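Local coordinates for leucine aminopeptidase 1 (Caenorhabditis elegans, PDB 2HC9), which releases N-terminal amino acids, preferably leucine, from peptides as a zinc-dependent M17 aminopeptidase and probably serves as a digestive enzyme, at residues Ser27-Val32 and Leu74-Asp79. The protein carries 1 engineered substitution. Sequence-based numbering, arbitrary orientation. Where two conformers were deposited one is given.
Sequences SVLKNV and LITVPD
Ser-27 and Leu-29, on the short helix that follows strand 18-25, meet Asp-79 and strand 74-77 in the N-terminal alpha/beta domain, of the macro clan, of this M17 aminopeptidase. Strand 72-77 is the parallel neighbour of 18-25 in the mixed sheet, with backbone bonds from Ile-75 to Ile-22 and Gly-24. The axes of helix 27-31 and strand 74-77 approach to 9.0 Å, with 127° between their directions.

The apolar part is small and rests on one methyl. Leu-29 CD1 lies 3.8 Å from Leu-74 CD1, the two side chains passing each other in opposite directions. In Leu-29, CG is anti to the carbonyl carbon, beside the backbone N, which brings CD1 against Leu-74. Leucine suits both buried places because its apolar methyls span the distance between helix and strand, and Trp-52, Met-55 and Ile-56 of helix 49-58 pack on Leu-74 as well.

The polar part lies where the strand has given way to a loop. There the carboxylate of Asp-79 grips the first turn of the helix with both oxygens, and its negative charge is probably favoured by the helix dipole. The torsion of Ser-27 sets OG beside the backbone N, so that hydroxyl and amide face the same carboxylate. With an alanine at Asp-79, the amide and hydroxyl of Ser-27 would probably lose both acceptors, leaving the loop less firmly held to the helix. Asp-79 OD2 takes the Ser-27 N-H on its syn lone pair at 2.8 Å, bent to 141°. Ser-27 OG makes a short bond of 2.5 Å to Asp-79 OD1, coming from 37° above the carboxylate plane.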
loop_
_atom_site.group_PDB
_atom_site.type_symbol
_atom_site.label_atom_id
_atom_site.label_comp_id
_atom_site.label_asym_id
_atom_site.label_seq_id
_atom_site.Cartn_x
_atom_site.Cartn_y
_atom_site.Cartn_z
ATOM N N SER A 27 2.442 -31.185 39.764
ATOM C CA SER A 27 2.763 -32.469 40.366
ATOM C C SER A 27 3.676 -32.286 41.572
ATOM O O SER A 27 3.576 -33.049 42.548
ATOM C CB SER A 27 3.416 -33.423 39.355
ATOM O OG SER A 27 4.652 -32.888 38.880
ATOM N N VAL A 28 4.553 -31.281 41.515
ATOM C CA VAL A 28 5.505 -31.023 42.603
ATOM C C VAL A 28 4.761 -30.382 43.781
ATOM O O VAL A 28 4.864 -30.838 44.940
ATOM C CB VAL A 28 6.672 -30.122 42.138
ATOM C CG1 VAL A 28 7.549 -29.727 43.324
ATOM C CG2 VAL A 28 7.501 -30.836 41.034
ATOM N N LEU A 29 3.988 -29.343 43.469
ATOM C CA LEU A 29 3.138 -28.670 44.463
ATOM C C LEU A 29 2.204 -29.630 45.196
ATOM O O LEU A 29 1.979 -29.473 46.399
ATOM C CB LEU A 29 2.322 -27.533 43.830
ATOM C CG LEU A 29 3.117 -26.338 43.279
ATOM C CD1 LEU A 29 2.184 -25.338 42.580
ATOM C CD2 LEU A 29 3.912 -25.647 44.369
ATOM N N LYS A 30 1.667 -30.620 44.473
ATOM C CA LYS A 30 0.798 -31.637 45.080
ATOM C C LYS A 30 1.520 -32.386 46.209
ATOM O O LYS A 30 0.892 -32.837 47.163
ATOM C CB LYS A 30 0.343 -32.646 44.026
ATOM C CG LYS A 30 -0.920 -32.276 43.295
ATOM C CD LYS A 30 -1.351 -33.403 42.333
ATOM C CE LYS A 30 -1.344 -34.778 43.024
ATOM N NZ LYS A 30 -2.440 -35.688 42.546
ATOM N N ASN A 31 2.831 -32.527 46.089
ATOM C CA ASN A 31 3.602 -33.280 47.073
ATOM C C ASN A 31 4.263 -32.438 48.154
ATOM O O ASN A 31 4.884 -32.971 49.073
ATOM C CB ASN A 31 4.612 -34.188 46.381
ATOM C CG ASN A 31 3.945 -35.381 45.720
ATOM O OD1 ASN A 31 4.399 -35.865 44.694
ATOM N ND2 ASN A 31 2.850 -35.843 46.299
ATOM N N VAL A 32 4.122 -31.121 48.060
ATOM C CA VAL A 32 4.687 -30.246 49.084
ATOM C C VAL A 32 3.883 -30.375 50.392
ATOM O O VAL A 32 2.655 -30.284 50.384
ATOM C CB VAL A 32 4.727 -28.775 48.604
ATOM C CG1 VAL A 32 5.116 -27.844 49.766
ATOM C CG2 VAL A 32 5.724 -28.637 47.451
ATOM N N LEU A 74 0.408 -17.630 44.034
ATOM C CA LEU A 74 0.920 -18.957 43.669
ATOM C C LEU A 74 0.879 -19.075 42.136
ATOM O O LEU A 74 -0.151 -18.827 41.516
ATOM C CB LEU A 74 0.028 -20.048 44.276
ATOM C CG LEU A 74 0.272 -21.513 43.866
ATOM C CD1 LEU A 74 1.590 -22.027 44.420
ATOM C CD2 LEU A 74 -0.841 -22.409 44.357
ATOM N N ILE A 75 2.000 -19.472 41.553
ATOM C CA ILE A 75 2.090 -19.743 40.121
ATOM C C ILE A 75 2.237 -21.257 39.914
ATOM O O ILE A 75 3.214 -21.868 40.354
ATOM C CB ILE A 75 3.270 -18.971 39.466
ATOM C CG1 ILE A 75 2.976 -17.462 39.483
ATOM C CG2 ILE A 75 3.525 -19.474 38.015
ATOM C CD1 ILE A 75 4.170 -16.606 38.948
ATOM N N THR A 76 1.237 -21.846 39.263
ATOM C CA THR A 76 1.284 -23.247 38.902
ATOM C C THR A 76 1.778 -23.407 37.460
ATOM O O THR A 76 1.206 -22.835 36.524
ATOM C CB THR A 76 -0.098 -23.918 39.104
ATOM O OG1 THR A 76 -0.514 -23.742 40.469
ATOM C CG2 THR A 76 -0.032 -25.409 38.781
ATOM N N VAL A 77 2.833 -24.192 37.305
ATOM C CA VAL A 77 3.460 -24.457 36.013
ATOM C C VAL A 77 2.910 -25.797 35.512
ATOM O O VAL A 77 2.813 -26.747 36.284
ATOM C CB VAL A 77 5.014 -24.577 36.205
ATOM C CG1 VAL A 77 5.747 -24.848 34.864
ATOM C CG2 VAL A 77 5.553 -23.297 36.845
ATOM N N PRO A 78 2.562 -25.891 34.213
ATOM C CA PRO A 78 2.084 -27.193 33.728
ATOM C C PRO A 78 3.154 -28.279 33.753
ATOM O O PRO A 78 4.355 -27.998 33.603
ATOM C CB PRO A 78 1.603 -26.912 32.301
ATOM C CG PRO A 78 2.116 -25.578 31.928
ATOM C CD PRO A 78 2.580 -24.850 33.165
ATOM N N ASP A 79 2.707 -29.515 33.959
ATOM C CA ASP A 79 3.582 -30.669 33.913
ATOM C C ASP A 79 3.825 -31.184 32.491
ATOM O O ASP A 79 4.945 -31.561 32.147
ATOM C CB ASP A 79 3.005 -31.778 34.781
ATOM C CG ASP A 79 3.316 -31.567 36.248
ATOM O OD1 ASP A 79 4.493 -31.691 36.636
ATOM O OD2 ASP A 79 2.381 -31.271 36.996
#